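Local coordinates for 3-oxo-glucose-6-phosphate:glutamate aminotransferase (Bacillus subtilis subsp. subtilis, PDB 4K2M), which catalyses the reversible, pyridoxal phosphate-dependent transfer of an amino group from glutamate to 3-dehydro-glucose 6-phosphate, giving kanosamine 6-phosphate for antibiotic biosynthesis, at residues L116-V121 with A261-E266; I147-S152 with F177-D182; G337-P342 with I355-E360; A363-K368 with F434-Q439. All coordinates share one frame; numbering follows the deposited sequence. Where two conformers were deposited one is given.

Contact 1: residues L116-V121 with A261-E266; sequences LHKRYV and ATDNEE
The backbone N of R119 donates to D263 OD1 at 2.9 Å, meeting the oxygen nearly along its C-O bond. The other carboxylate oxygen, D263 OD2, forms a long salt bridge of 3.5 Å with K118 NZ, whose firmer partner is the carbonyl of G235. A water bridges D263 OD1 and the carbonyl of H117, the positive-phi residue of the Schellman motif that ends helix 103-116. Y120 and T262 form an antiparallel hydrogen-bonded pair, with Y120 N to T262 O and T262 N to Y120 O both 2.9 Å. The K118 and D263 side chains cross at about a right angle; a bend at chi2 (-72°) carries the aliphatic part of K118 past A261 CB, which is 3.9 Å from K118 CG. The same methyl meets L116 CD1 at 3.7 Å, where alanine's lack of bulk suits close packing. Y120 sends its ring to the start of helix 265-275, its OH lying 3.3 Å from E265 CG, while R119 CB lies above one ring face, near the rim. A short acceptor side chain just past strand 258-262 thus satisfies a backbone N-H before strand 120-124 pairs regularly, and the nearby lysine would probably favour its ionised form.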
loop_
_atom_site.group_PDB
_atom_site.type_symbol
_atom_site.label_atom_id
_atom_site.label_comp_id
_atom_site.label_asym_id
_atom_site.label_seq_id
_atom_site.Cartn_x
_atom_site.Cartn_y
_atom_site.Cartn_z
ATOM N N LEU A 116 19.718 5.767 9.909
ATOM C CA LEU A 116 19.735 4.541 10.695
ATOM C C LEU A 116 21.122 3.920 10.835
ATOM O O LEU A 116 21.299 2.999 11.629
ATOM C CB LEU A 116 18.791 3.511 10.065
ATOM C CG LEU A 116 17.313 3.880 9.999
ATOM C CD1 LEU A 116 16.538 2.856 9.160
ATOM C CD2 LEU A 116 16.729 3.954 11.398
ATOM N N HIS A 117 22.092 4.418 10.064
ATOM C CA HIS A 117 23.409 3.770 9.948
ATOM C C HIS A 117 23.269 2.298 9.570
ATOM O O HIS A 117 23.922 1.424 10.157
ATOM C CB HIS A 117 24.237 3.899 11.242
ATOM C CG HIS A 117 24.478 5.316 11.670
ATOM N ND1 HIS A 117 25.286 6.183 10.964
ATOM C CD2 HIS A 117 24.021 6.015 12.736
ATOM C CE1 HIS A 117 25.311 7.355 11.575
ATOM N NE2 HIS A 117 24.551 7.280 12.652
ATOM N N LYS A 118 22.395 2.024 8.599
ATOM C CA LYS A 118 22.229 0.677 8.061
ATOM C C LYS A 118 22.527 0.772 6.575
ATOM O O LYS A 118 22.124 1.743 5.924
ATOM C CB LYS A 118 20.785 0.195 8.279
ATOM C CG LYS A 118 20.486 -0.249 9.713
ATOM C CD LYS A 118 21.180 -1.571 10.007
ATOM C CE LYS A 118 21.023 -1.981 11.469
ATOM N NZ LYS A 118 21.661 -3.312 11.729
ATOM N N ARG A 119 23.218 -0.228 6.039
ATOM C CA ARG A 119 23.707 -0.141 4.669
ATOM C C ARG A 119 22.575 -0.177 3.641
ATOM O O ARG A 119 22.647 0.492 2.615
ATOM C CB ARG A 119 24.713 -1.261 4.385
ATOM C CG ARG A 119 25.931 -1.253 5.304
ATOM C CD ARG A 119 26.811 -2.472 5.043
ATOM N NE ARG A 119 27.194 -2.533 3.637
ATOM C CZ ARG A 119 27.793 -3.571 3.063
ATOM N NH1 ARG A 119 28.086 -4.653 3.772
ATOM N NH2 ARG A 119 28.096 -3.525 1.772
ATOM N N TYR A 120 21.532 -0.955 3.922
ATOM C CA TYR A 120 20.447 -1.154 2.965
ATOM C C TYR A 120 19.102 -0.869 3.586
ATOM O O TYR A 120 18.794 -1.355 4.668
ATOM C CB TYR A 120 20.466 -2.600 2.462
ATOM C CG TYR A 120 21.806 -2.990 1.899
ATOM C CD1 TYR A 120 22.200 -2.540 0.642
ATOM C CD2 TYR A 120 22.686 -3.790 2.626
ATOM C CE1 TYR A 120 23.431 -2.876 0.124
ATOM C CE2 TYR A 120 23.923 -4.127 2.116
ATOM C CZ TYR A 120 24.284 -3.666 0.858
ATOM O OH TYR A 120 25.512 -4.002 0.333
ATOM N N VAL A 121 18.303 -0.075 2.890
ATOM C CA VAL A 121 16.949 0.224 3.332
ATOM C C VAL A 121 16.029 -0.047 2.160
ATOM O O VAL A 121 16.277 0.412 1.045
ATOM C CB VAL A 121 16.808 1.687 3.791
ATOM C CG1 VAL A 121 15.343 2.028 4.062
ATOM C CG2 VAL A 121 17.636 1.912 5.053
ATOM N N ALA A 261 15.362 -2.304 7.181
ATOM C CA ALA A 261 16.756 -1.874 7.170
ATOM C C ALA A 261 17.643 -3.034 7.560
ATOM O O ALA A 261 17.325 -3.784 8.478
ATOM C CB ALA A 261 16.966 -0.704 8.110
ATOM N N THR A 262 18.751 -3.204 6.843
ATOM C CA THR A 262 19.677 -4.287 7.169
ATOM C C THR A 262 21.071 -3.922 6.702
ATOM O O THR A 262 21.226 -3.085 5.809
ATOM C CB THR A 262 19.234 -5.644 6.556
ATOM O OG1 THR A 262 20.107 -6.687 7.029
ATOM C CG2 THR A 262 19.278 -5.606 5.024
ATOM N N ASP A 263 22.080 -4.527 7.332
ATOM C CA ASP A 263 23.450 -4.388 6.862
ATOM C C ASP A 263 23.844 -5.500 5.896
ATOM O O ASP A 263 24.899 -5.436 5.266
ATOM C CB ASP A 263 24.431 -4.355 8.042
ATOM C CG ASP A 263 24.446 -3.016 8.758
ATOM O OD1 ASP A 263 24.212 -1.976 8.104
ATOM O OD2 ASP A 263 24.712 -2.997 9.982
ATOM N N ASN A 264 23.002 -6.521 5.765
ATOM C CA ASN A 264 23.390 -7.689 4.986
ATOM C C ASN A 264 22.928 -7.587 3.540
ATOM O O ASN A 264 21.729 -7.510 3.281
ATOM C CB ASN A 264 22.829 -8.970 5.601
ATOM C CG ASN A 264 23.378 -10.205 4.929
ATOM O OD1 ASN A 264 22.905 -10.606 3.866
ATOM N ND2 ASN A 264 24.398 -10.808 5.536
ATOM N N GLU A 265 23.876 -7.596 2.603
ATOM C CA GLU A 265 23.554 -7.410 1.185
ATOM C C GLU A 265 22.676 -8.513 0.600
ATOM O O GLU A 265 21.733 -8.225 -0.147
ATOM C CB GLU A 265 24.834 -7.251 0.348
ATOM C CG GLU A 265 24.579 -6.801 -1.103
ATOM C CD GLU A 265 24.349 -7.969 -2.058
ATOM O OE1 GLU A 265 24.728 -9.108 -1.712
ATOM O OE2 GLU A 265 23.788 -7.745 -3.156
ATOM N N GLU A 266 22.985 -9.775 0.889
ATOM C CA GLU A 266 22.165 -10.842 0.319
ATOM C C GLU A 266 20.753 -10.770 0.881
ATOM O O GLU A 266 19.775 -11.039 0.184
ATOM C CB GLU A 266 22.751 -12.227 0.590
ATOM C CG GLU A 266 24.053 -12.528 -0.156
ATOM C CD GLU A 266 23.864 -12.765 -1.652
ATOM O OE1 GLU A 266 22.707 -12.864 -2.122
ATOM O OE2 GLU A 266 24.893 -12.860 -2.357
HETATM O O HOH W 1 25.267 -0.842 10.991
HETATM O O HOH W 2 26.171 -0.123 9.017
HETATM O O HOH W 3 21.556 -5.799 9.893
HETATM O O HOH W 4 18.757 -4.374 11.100
#

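Contact 2: residues I147-S152 with F177-D182; sequences IMPANS and FCIDPD. With EDO (1,2-ethanediol), chain G.
This is a small, buried contact between the end of strand 145-148, in the central mixed sheet of the aspartate aminotransferase fold, and the loop that follows edge strand 166-169. Helix 154-163 and strand 166-169 lie between the two segments in the chain, in a beta-alpha-beta crossover from strand 145-148 to its parallel neighbour. I179 buries more surface here than any other residue. With its CG1 anti to the backbone N (chi1 -173°), the extended chain brings CD1 to 4.1 Å from I147 CG2, crossing that side chain at about a right angle, and to 4.3 Å from P149 CD. Branched isoleucines and a rigid proline suit such a place, filling the interior at little cost in side-chain freedom; I210 of helix 207-217 packs on I179. S152 touches the bound pyridoxal phosphate-kanosamine 6-phosphate aldimine, which puts the contact beside the active site. There N151 is the polar link, an amide that both donates and accepts. N151 OD1 and the F177 carbonyl share one water, and N151 ND2 donates to O2 of an ethanediol, probably from the crystallisation liquor, at 2.8 Å. N151 ND2 reaches F177 O at 3.1 Å, the N-H...O angle 178° and the oxygen in the amide plane.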
loop_
_atom_site.group_PDB
_atom_site.type_symbol
_atom_site.label_atom_id
_atom_site.label_comp_id
_atom_site.label_asym_id
_atom_site.label_seq_id
_atom_site.Cartn_x
_atom_site.Cartn_y
_atom_site.Cartn_z
ATOM N N ILE A 147 9.331 -16.336 18.277
ATOM C CA ILE A 147 9.078 -15.929 19.649
ATOM C C ILE A 147 8.799 -14.423 19.690
ATOM O O ILE A 147 9.560 -13.623 19.132
ATOM C CB ILE A 147 10.272 -16.281 20.548
ATOM C CG1 ILE A 147 10.395 -17.812 20.668
ATOM C CG2 ILE A 147 10.100 -15.649 21.926
ATOM C CD1 ILE A 147 11.649 -18.252 21.464
ATOM N N MET A 148 7.710 -14.028 20.345
ATOM C CA MET A 148 7.276 -12.628 20.299
ATOM C C MET A 148 6.382 -12.339 21.493
ATOM O O MET A 148 5.881 -13.285 22.140
ATOM C CB MET A 148 6.524 -12.343 18.977
ATOM C CG MET A 148 5.332 -13.240 18.727
ATOM S SD MET A 148 4.496 -12.843 17.172
ATOM C CE MET A 148 3.756 -11.268 17.557
ATOM N N PRO A 149 6.154 -11.046 21.786
ATOM C CA PRO A 149 5.197 -10.710 22.850
ATOM C C PRO A 149 3.752 -10.757 22.360
ATOM O O PRO A 149 3.481 -10.715 21.150
ATOM C CB PRO A 149 5.585 -9.276 23.220
ATOM C CG PRO A 149 6.070 -8.696 21.915
ATOM C CD PRO A 149 6.800 -9.834 21.224
ATOM N N ALA A 150 2.817 -10.809 23.305
ATOM C CA ALA A 150 1.399 -10.880 22.970
ATOM C C ALA A 150 0.673 -9.548 23.116
ATOM O O ALA A 150 -0.560 -9.499 22.983
ATOM C CB ALA A 150 0.725 -11.935 23.852
ATOM N N ASN A 151 1.410 -8.469 23.382
ATOM C CA ASN A 151 0.773 -7.184 23.667
ATOM C C ASN A 151 1.021 -6.106 22.618
ATOM O O ASN A 151 0.798 -4.923 22.875
ATOM C CB ASN A 151 1.214 -6.674 25.045
ATOM C CG ASN A 151 2.695 -6.351 25.102
ATOM O OD1 ASN A 151 3.479 -6.854 24.291
ATOM N ND2 ASN A 151 3.094 -5.505 26.063
ATOM N N SER A 152 1.470 -6.504 21.434
ATOM C CA SER A 152 1.696 -5.542 20.356
ATOM C C SER A 152 0.383 -5.286 19.608
ATOM O O SER A 152 -0.644 -5.909 19.885
ATOM C CB SER A 152 2.752 -6.087 19.384
ATOM O OG SER A 152 3.104 -5.090 18.436
ATOM N N PHE A 177 7.089 -3.078 29.396
ATOM C CA PHE A 177 6.120 -3.589 28.410
ATOM C C PHE A 177 6.760 -4.300 27.215
ATOM O O PHE A 177 6.066 -4.671 26.263
ATOM C CB PHE A 177 5.158 -2.503 27.921
ATOM C CG PHE A 177 4.364 -1.856 29.020
ATOM C CD1 PHE A 177 3.227 -2.483 29.538
ATOM C CD2 PHE A 177 4.738 -0.608 29.513
ATOM C CE1 PHE A 177 2.487 -1.878 30.549
ATOM C CE2 PHE A 177 4.013 0.001 30.518
ATOM C CZ PHE A 177 2.884 -0.637 31.046
ATOM N N CYS A 178 8.068 -4.525 27.281
ATOM C CA CYS A 178 8.773 -5.217 26.204
ATOM C C CYS A 178 9.036 -6.662 26.576
ATOM O O CYS A 178 9.014 -7.033 27.755
ATOM C CB CYS A 178 10.100 -4.519 25.878
ATOM S SG CYS A 178 9.864 -2.854 25.243
ATOM N N ILE A 179 9.303 -7.473 25.558
ATOM C CA ILE A 179 9.532 -8.902 25.747
ATOM C C ILE A 179 10.613 -9.156 26.796
ATOM O O ILE A 179 11.667 -8.531 26.782
ATOM C CB ILE A 179 9.868 -9.580 24.398
ATOM C CG1 ILE A 179 9.944 -11.103 24.541
ATOM C CG2 ILE A 179 11.156 -9.016 23.789
ATOM C CD1 ILE A 179 10.061 -11.794 23.175
ATOM N N ASP A 180 10.340 -10.059 27.733
ATOM C CA ASP A 180 11.289 -10.295 28.827
ATOM C C ASP A 180 12.363 -11.258 28.332
ATOM O O ASP A 180 12.078 -12.425 28.054
ATOM C CB ASP A 180 10.534 -10.875 30.026
ATOM C CG ASP A 180 11.394 -10.988 31.287
ATOM O OD1 ASP A 180 12.635 -10.825 31.216
ATOM O OD2 ASP A 180 10.810 -11.261 32.354
ATOM N N PRO A 181 13.611 -10.782 28.205
ATOM C CA PRO A 181 14.625 -11.663 27.618
ATOM C C PRO A 181 14.838 -12.873 28.512
ATOM O O PRO A 181 15.224 -13.942 28.037
ATOM C CB PRO A 181 15.893 -10.803 27.614
ATOM C CG PRO A 181 15.416 -9.391 27.754
ATOM C CD PRO A 181 14.169 -9.477 28.596
ATOM N N ASP A 182 14.554 -12.710 29.797
ATOM C CA ASP A 182 14.669 -13.832 30.723
ATOM C C ASP A 182 13.589 -14.906 30.545
ATOM O O ASP A 182 13.612 -15.916 31.240
ATOM C CB ASP A 182 14.664 -13.325 32.163
ATOM C CG ASP A 182 15.940 -12.597 32.525
ATOM O OD1 ASP A 182 17.013 -13.004 32.031
ATOM O OD2 ASP A 182 15.864 -11.622 33.301
HETATM C C1 EDO G . -1.180 -3.577 27.298
HETATM O O1 EDO G . -1.453 -4.842 26.704
HETATM C C2 EDO G . 0.230 -3.557 27.870
HETATM O O2 EDO G . 1.166 -3.555 26.789
HETATM O O HOH W 5 6.117 -5.838 23.733
#

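Contact 3: residues G337-P342 with I355-E360; sequences GYIELP and IKVRTE
L341 CD2 rests 3.8 Å from I355 CG2, the two side chains lying side by side and pointing the same way, and P342 CD adds a looser touch to the same methyl. Beyond the E340-K356 pair along the backbones, I339 CG2 meets V357 CG1 at 4.0 Å. V357 puts CG1 anti to its carbonyl carbon (chi1 -60°), which places that methyl against I339. The beta-branched I339, I355 and V357 suit an extended backbone, and their apolar groups continue into helices: I339 also packs on I437 and I355 on L433, both of helix 423-441. Between the two apolar pairs, E340 and K356 form an antiparallel hydrogen-bonded pair, E340 N to K356 O and K356 N to E340 O each 2.9 Å; the second N-H reaches its carbonyl in plane, on a lone pair. The side chains of E340 and K356 run alongside each other, and their aliphatic parts touch before the charges meet. K356 bends at chi3 (72°), and its NZ makes a weak salt bridge of 3.3 Å with E340 OE2. Each has a firmer hold elsewhere, NZ on the carbonyl of P174 and E340 OE1 on the amide of Q175. At the far end a water joins the Y338 carbonyl to R358 N. The arrangement is a single antiparallel bridge, by which the loop after helix 331-335 flanks strand 353-356, whose other neighbour is strand 412-415.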
loop_
_atom_site.group_PDB
_atom_site.type_symbol
_atom_site.label_atom_id
_atom_site.label_comp_id
_atom_site.label_asym_id
_atom_site.label_seq_id
_atom_site.Cartn_x
_atom_site.Cartn_y
_atom_site.Cartn_z
ATOM N N GLY A 337 2.330 5.607 45.774
ATOM C CA GLY A 337 1.957 4.273 45.345
ATOM C C GLY A 337 0.622 4.166 44.628
ATOM O O GLY A 337 0.083 3.069 44.495
ATOM N N TYR A 338 0.080 5.286 44.155
ATOM C CA TYR A 338 -1.217 5.237 43.472
ATOM C C TYR A 338 -1.096 4.852 41.993
ATOM O O TYR A 338 -1.993 4.231 41.437
ATOM C CB TYR A 338 -1.973 6.561 43.602
ATOM C CG TYR A 338 -2.128 7.049 45.030
ATOM C CD1 TYR A 338 -2.152 8.410 45.318
ATOM C CD2 TYR A 338 -2.266 6.152 46.083
ATOM C CE1 TYR A 338 -2.296 8.863 46.618
ATOM C CE2 TYR A 338 -2.405 6.593 47.385
ATOM C CZ TYR A 338 -2.422 7.949 47.646
ATOM O OH TYR A 338 -2.565 8.387 48.942
ATOM N N ILE A 339 0.003 5.240 41.354
ATOM C CA ILE A 339 0.225 4.882 39.954
ATOM C C ILE A 339 1.670 4.467 39.745
ATOM O O ILE A 339 2.517 4.680 40.617
ATOM C CB ILE A 339 -0.086 6.057 38.997
ATOM C CG1 ILE A 339 0.907 7.203 39.208
ATOM C CG2 ILE A 339 -1.530 6.532 39.155
ATOM C CD1 ILE A 339 0.768 8.340 38.177
ATOM N N GLU A 340 1.960 3.865 38.592
ATOM C CA GLU A 340 3.348 3.710 38.166
ATOM C C GLU A 340 3.583 4.635 36.980
ATOM O O GLU A 340 2.758 4.703 36.082
ATOM C CB GLU A 340 3.644 2.279 37.733
ATOM C CG GLU A 340 3.742 1.264 38.865
ATOM C CD GLU A 340 4.079 -0.134 38.342
ATOM O OE1 GLU A 340 5.067 -0.261 37.582
ATOM O OE2 GLU A 340 3.348 -1.094 38.674
ATOM N N LEU A 341 4.703 5.349 36.987
ATOM C CA LEU A 341 5.071 6.197 35.857
ATOM C C LEU A 341 6.205 5.522 35.104
ATOM O O LEU A 341 7.012 4.805 35.701
ATOM C CB LEU A 341 5.563 7.563 36.360
ATOM C CG LEU A 341 4.490 8.503 36.906
ATOM C CD1 LEU A 341 5.109 9.608 37.773
ATOM C CD2 LEU A 341 3.663 9.121 35.760
ATOM N N PRO A 342 6.310 5.785 33.794
ATOM C CA PRO A 342 7.485 5.232 33.115
ATOM C C PRO A 342 8.764 5.923 33.575
ATOM O O PRO A 342 8.718 7.025 34.123
ATOM C CB PRO A 342 7.218 5.525 31.635
ATOM C CG PRO A 342 6.328 6.759 31.651
ATOM C CD PRO A 342 5.494 6.653 32.921
ATOM N N ILE A 355 1.021 4.936 31.778
ATOM C CA ILE A 355 1.135 4.837 33.228
ATOM C C ILE A 355 0.428 3.553 33.625
ATOM O O ILE A 355 -0.242 2.931 32.802
ATOM C CB ILE A 355 0.514 6.036 33.957
ATOM C CG1 ILE A 355 -1.001 6.059 33.778
ATOM C CG2 ILE A 355 1.124 7.366 33.464
ATOM C CD1 ILE A 355 -1.686 7.179 34.571
ATOM N N LYS A 356 0.590 3.116 34.866
ATOM C CA LYS A 356 -0.218 1.983 35.329
ATOM C C LYS A 356 -1.051 2.428 36.519
ATOM O O LYS A 356 -0.555 3.153 37.386
ATOM C CB LYS A 356 0.665 0.775 35.677
ATOM C CG LYS A 356 1.365 0.142 34.466
ATOM C CD LYS A 356 2.546 -0.767 34.881
ATOM C CE LYS A 356 2.109 -2.063 35.509
ATOM N NZ LYS A 356 3.303 -2.889 35.949
ATOM N N VAL A 357 -2.321 2.029 36.527
ATOM C CA VAL A 357 -3.218 2.336 37.637
ATOM C C VAL A 357 -3.705 1.001 38.190
ATOM O O VAL A 357 -3.405 -0.045 37.618
ATOM C CB VAL A 357 -4.407 3.199 37.172
ATOM C CG1 VAL A 357 -3.896 4.533 36.577
ATOM C CG2 VAL A 357 -5.218 2.458 36.136
ATOM N N ARG A 358 -4.450 1.016 39.289
ATOM C CA ARG A 358 -4.996 -0.236 39.812
ATOM C C ARG A 358 -5.965 -0.883 38.820
ATOM O O ARG A 358 -6.797 -0.207 38.200
ATOM C CB ARG A 358 -5.681 -0.013 41.161
ATOM C CG ARG A 358 -4.720 0.201 42.323
ATOM C CD ARG A 358 -5.493 0.546 43.590
ATOM N NE ARG A 358 -6.824 -0.061 43.576
ATOM C CZ ARG A 358 -7.099 -1.266 44.061
ATOM N NH1 ARG A 358 -6.133 -1.994 44.608
ATOM N NH2 ARG A 358 -8.338 -1.744 44.001
ATOM N N THR A 359 -5.854 -2.203 38.671
ATOM C CA THR A 359 -6.732 -2.936 37.759
ATOM C C THR A 359 -8.206 -2.643 38.032
ATOM O O THR A 359 -9.003 -2.425 37.105
ATOM C CB THR A 359 -6.488 -4.445 37.905
ATOM O OG1 THR A 359 -5.136 -4.736 37.529
ATOM C CG2 THR A 359 -7.443 -5.242 37.031
ATOM N N GLU A 360 -8.548 -2.608 39.318
ATOM C CA GLU A 360 -9.933 -2.498 39.756
ATOM C C GLU A 360 -10.474 -1.086 39.554
ATOM O O GLU A 360 -11.686 -0.882 39.566
ATOM C CB GLU A 360 -10.045 -2.876 41.239
ATOM C CG GLU A 360 -9.525 -4.278 41.585
ATOM C CD GLU A 360 -8.014 -4.334 41.801
ATOM O OE1 GLU A 360 -7.299 -3.418 41.342
ATOM O OE2 GLU A 360 -7.537 -5.299 42.439
HETATM O O HOH W 6 -4.642 3.674 40.615
#

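Contact 4: residues A363-K368 with F434-Q439; sequences ADIMTK and FHVIKQ
V436, K368 and I365 carry this contact, in which segments 363-368 and 434-439 of helices 362-373 and 423-441 cross with their directions 140° apart and their axes 9.8 Å apart at the closest. V436 projects between I365 and K368 of the opposing helix. Its CG1, anti to the backbone N (chi1 172°), lies 3.8 Å from I365 CA and 3.9 Å from K368 CB, while CG2 reaches that same CB at 3.9 Å. A valine is compact enough to let the backbones approach here. I365 is longer and extends inward: its CD1 comes to 4.4 Å from I437 CG1. The methylene chain of K368 lies over V436 and passes the amide of Q439, with K368 CD 3.6 Å from Q439 OE1. At the end of that chain a bend at chi4 (52°) turns the ammonium group back to its own helix, where NZ forms a salt bridge of 2.6 Å with D364 OD2, on the syn side of the carboxylate. Cohesion between the helices is thus chiefly apolar, and the lysine contributes its hydrocarbon while its charge is paired within one helix. That ammonium probably also eases the closeness of D364 to E440.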
loop_
_atom_site.group_PDB
_atom_site.type_symbol
_atom_site.label_atom_id
_atom_site.label_comp_id
_atom_site.label_asym_id
_atom_site.label_seq_id
_atom_site.Cartn_x
_atom_site.Cartn_y
_atom_site.Cartn_z
ATOM N N ALA A 363 -11.203 1.373 34.685
ATOM C CA ALA A 363 -12.409 1.737 33.951
ATOM C C ALA A 363 -13.057 2.984 34.547
ATOM O O ALA A 363 -13.492 3.877 33.806
ATOM C CB ALA A 363 -13.400 0.578 33.926
ATOM N N ASP A 364 -13.109 3.058 35.878
ATOM C CA ASP A 364 -13.696 4.229 36.534
ATOM C C ASP A 364 -12.832 5.477 36.368
ATOM O O ASP A 364 -13.353 6.583 36.211
ATOM C CB ASP A 364 -13.925 3.980 38.021
ATOM C CG ASP A 364 -14.959 4.929 38.612
ATOM O OD1 ASP A 364 -16.041 5.102 38.001
ATOM O OD2 ASP A 364 -14.693 5.510 39.679
ATOM N N ILE A 365 -11.514 5.309 36.425
ATOM C CA ILE A 365 -10.599 6.438 36.194
ATOM C C ILE A 365 -10.817 7.018 34.808
ATOM O O ILE A 365 -10.913 8.239 34.650
ATOM C CB ILE A 365 -9.126 6.021 36.354
ATOM C CG1 ILE A 365 -8.793 5.767 37.824
ATOM C CG2 ILE A 365 -8.186 7.091 35.803
ATOM C CD1 ILE A 365 -7.587 4.850 38.031
ATOM N N MET A 366 -10.915 6.148 33.803
ATOM C CA MET A 366 -11.115 6.601 32.433
ATOM C C MET A 366 -12.442 7.304 32.249
ATOM O O MET A 366 -12.524 8.337 31.572
ATOM C CB MET A 366 -11.003 5.423 31.458
ATOM C CG MET A 366 -9.640 4.785 31.465
ATOM S SD MET A 366 -9.555 3.417 30.287
ATOM C CE MET A 366 -9.595 4.276 28.708
ATOM N N THR A 367 -13.484 6.746 32.857
ATOM C CA THR A 367 -14.813 7.325 32.766
ATOM C C THR A 367 -14.884 8.695 33.438
ATOM O O THR A 367 -15.450 9.636 32.870
ATOM C CB THR A 367 -15.876 6.389 33.393
ATOM O OG1 THR A 367 -15.925 5.175 32.636
ATOM C CG2 THR A 367 -17.254 7.042 33.361
ATOM N N LYS A 368 -14.319 8.805 34.632
ATOM C CA LYS A 368 -14.368 10.056 35.375
ATOM C C LYS A 368 -13.536 11.139 34.699
ATOM O O LYS A 368 -13.957 12.297 34.641
ATOM C CB LYS A 368 -13.897 9.865 36.810
ATOM C CG LYS A 368 -14.927 9.174 37.707
ATOM C CD LYS A 368 -14.361 8.915 39.095
ATOM C CE LYS A 368 -15.469 8.585 40.083
ATOM N NZ LYS A 368 -16.342 7.493 39.570
ATOM N N PHE A 434 -4.927 13.878 39.093
ATOM C CA PHE A 434 -4.786 14.081 40.532
ATOM C C PHE A 434 -6.161 14.044 41.212
ATOM O O PHE A 434 -6.353 13.353 42.218
ATOM C CB PHE A 434 -4.075 15.407 40.838
ATOM C CG PHE A 434 -2.592 15.276 41.016
ATOM C CD1 PHE A 434 -2.063 14.873 42.240
ATOM C CD2 PHE A 434 -1.717 15.575 39.974
ATOM C CE1 PHE A 434 -0.691 14.769 42.421
ATOM C CE2 PHE A 434 -0.329 15.466 40.153
ATOM C CZ PHE A 434 0.176 15.065 41.373
ATOM N N HIS A 435 -7.124 14.759 40.640
ATOM C CA HIS A 435 -8.460 14.809 41.224
ATOM C C HIS A 435 -9.153 13.443 41.210
ATOM O O HIS A 435 -9.699 13.010 42.221
ATOM C CB HIS A 435 -9.331 15.839 40.506
ATOM C CG HIS A 435 -10.626 16.111 41.199
ATOM N ND1 HIS A 435 -11.705 15.260 41.115
ATOM C CD2 HIS A 435 -11.009 17.134 42.001
ATOM C CE1 HIS A 435 -12.702 15.748 41.833
ATOM N NE2 HIS A 435 -12.307 16.884 42.378
ATOM N N VAL A 436 -9.143 12.776 40.060
ATOM C CA VAL A 436 -9.811 11.476 39.925
ATOM C C VAL A 436 -9.190 10.387 40.807
ATOM O O VAL A 436 -9.905 9.625 41.462
ATOM C CB VAL A 436 -9.858 11.004 38.462
ATOM C CG1 VAL A 436 -10.384 9.566 38.376
ATOM C CG2 VAL A 436 -10.734 11.936 37.641
ATOM N N ILE A 437 -7.863 10.310 40.830
ATOM C CA ILE A 437 -7.195 9.255 41.595
ATOM C C ILE A 437 -7.429 9.406 43.098
ATOM O O ILE A 437 -7.598 8.416 43.813
ATOM C CB ILE A 437 -5.695 9.153 41.254
ATOM C CG1 ILE A 437 -5.452 7.920 40.387
ATOM C CG2 ILE A 437 -4.834 9.059 42.519
ATOM C CD1 ILE A 437 -4.782 8.217 39.080
ATOM N N LYS A 438 -7.471 10.642 43.578
ATOM C CA LYS A 438 -7.727 10.865 44.993
ATOM C C LYS A 438 -9.189 10.573 45.328
ATOM O O LYS A 438 -9.536 10.306 46.478
ATOM C CB LYS A 438 -7.269 12.264 45.407
ATOM C CG LYS A 438 -5.787 12.452 45.087
ATOM C CD LYS A 438 -5.106 13.582 45.829
ATOM C CE LYS A 438 -3.599 13.478 45.600
ATOM N NZ LYS A 438 -2.786 14.291 46.549
ATOM N N GLN A 439 -10.032 10.587 44.302
ATOM C CA GLN A 439 -11.413 10.138 44.430
ATOM C C GLN A 439 -11.465 8.603 44.484
ATOM O O GLN A 439 -12.331 8.028 45.146
ATOM C CB GLN A 439 -12.232 10.647 43.245
ATOM C CG GLN A 439 -13.453 11.470 43.599
ATOM C CD GLN A 439 -14.319 11.769 42.383
ATOM O OE1 GLN A 439 -13.841 11.759 41.246
ATOM N NE2 GLN A 439 -15.601 12.025 42.618
#

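Along the chain, contact 2 is nested within the loop closed by contact 1, and contacts 3 and 4 follow in turn. Contacts 1 and 2 both reach the seven-stranded mixed sheet, one at edge strand 120-124, the other near the opposite edge strand 166-169; their centres are 25 Å apart. Contacts 3 and 4 lie across the chain's centre from contact 1 and form a continuous unit: their centres are 12 Å apart, their side chains pack directly on one another, and strand 353-356 leads into helix 362-373. Contact 2 touches contact 3 where F177 packs on K356, joining the sheet that holds the cofactor to the C-terminal part of the subunit.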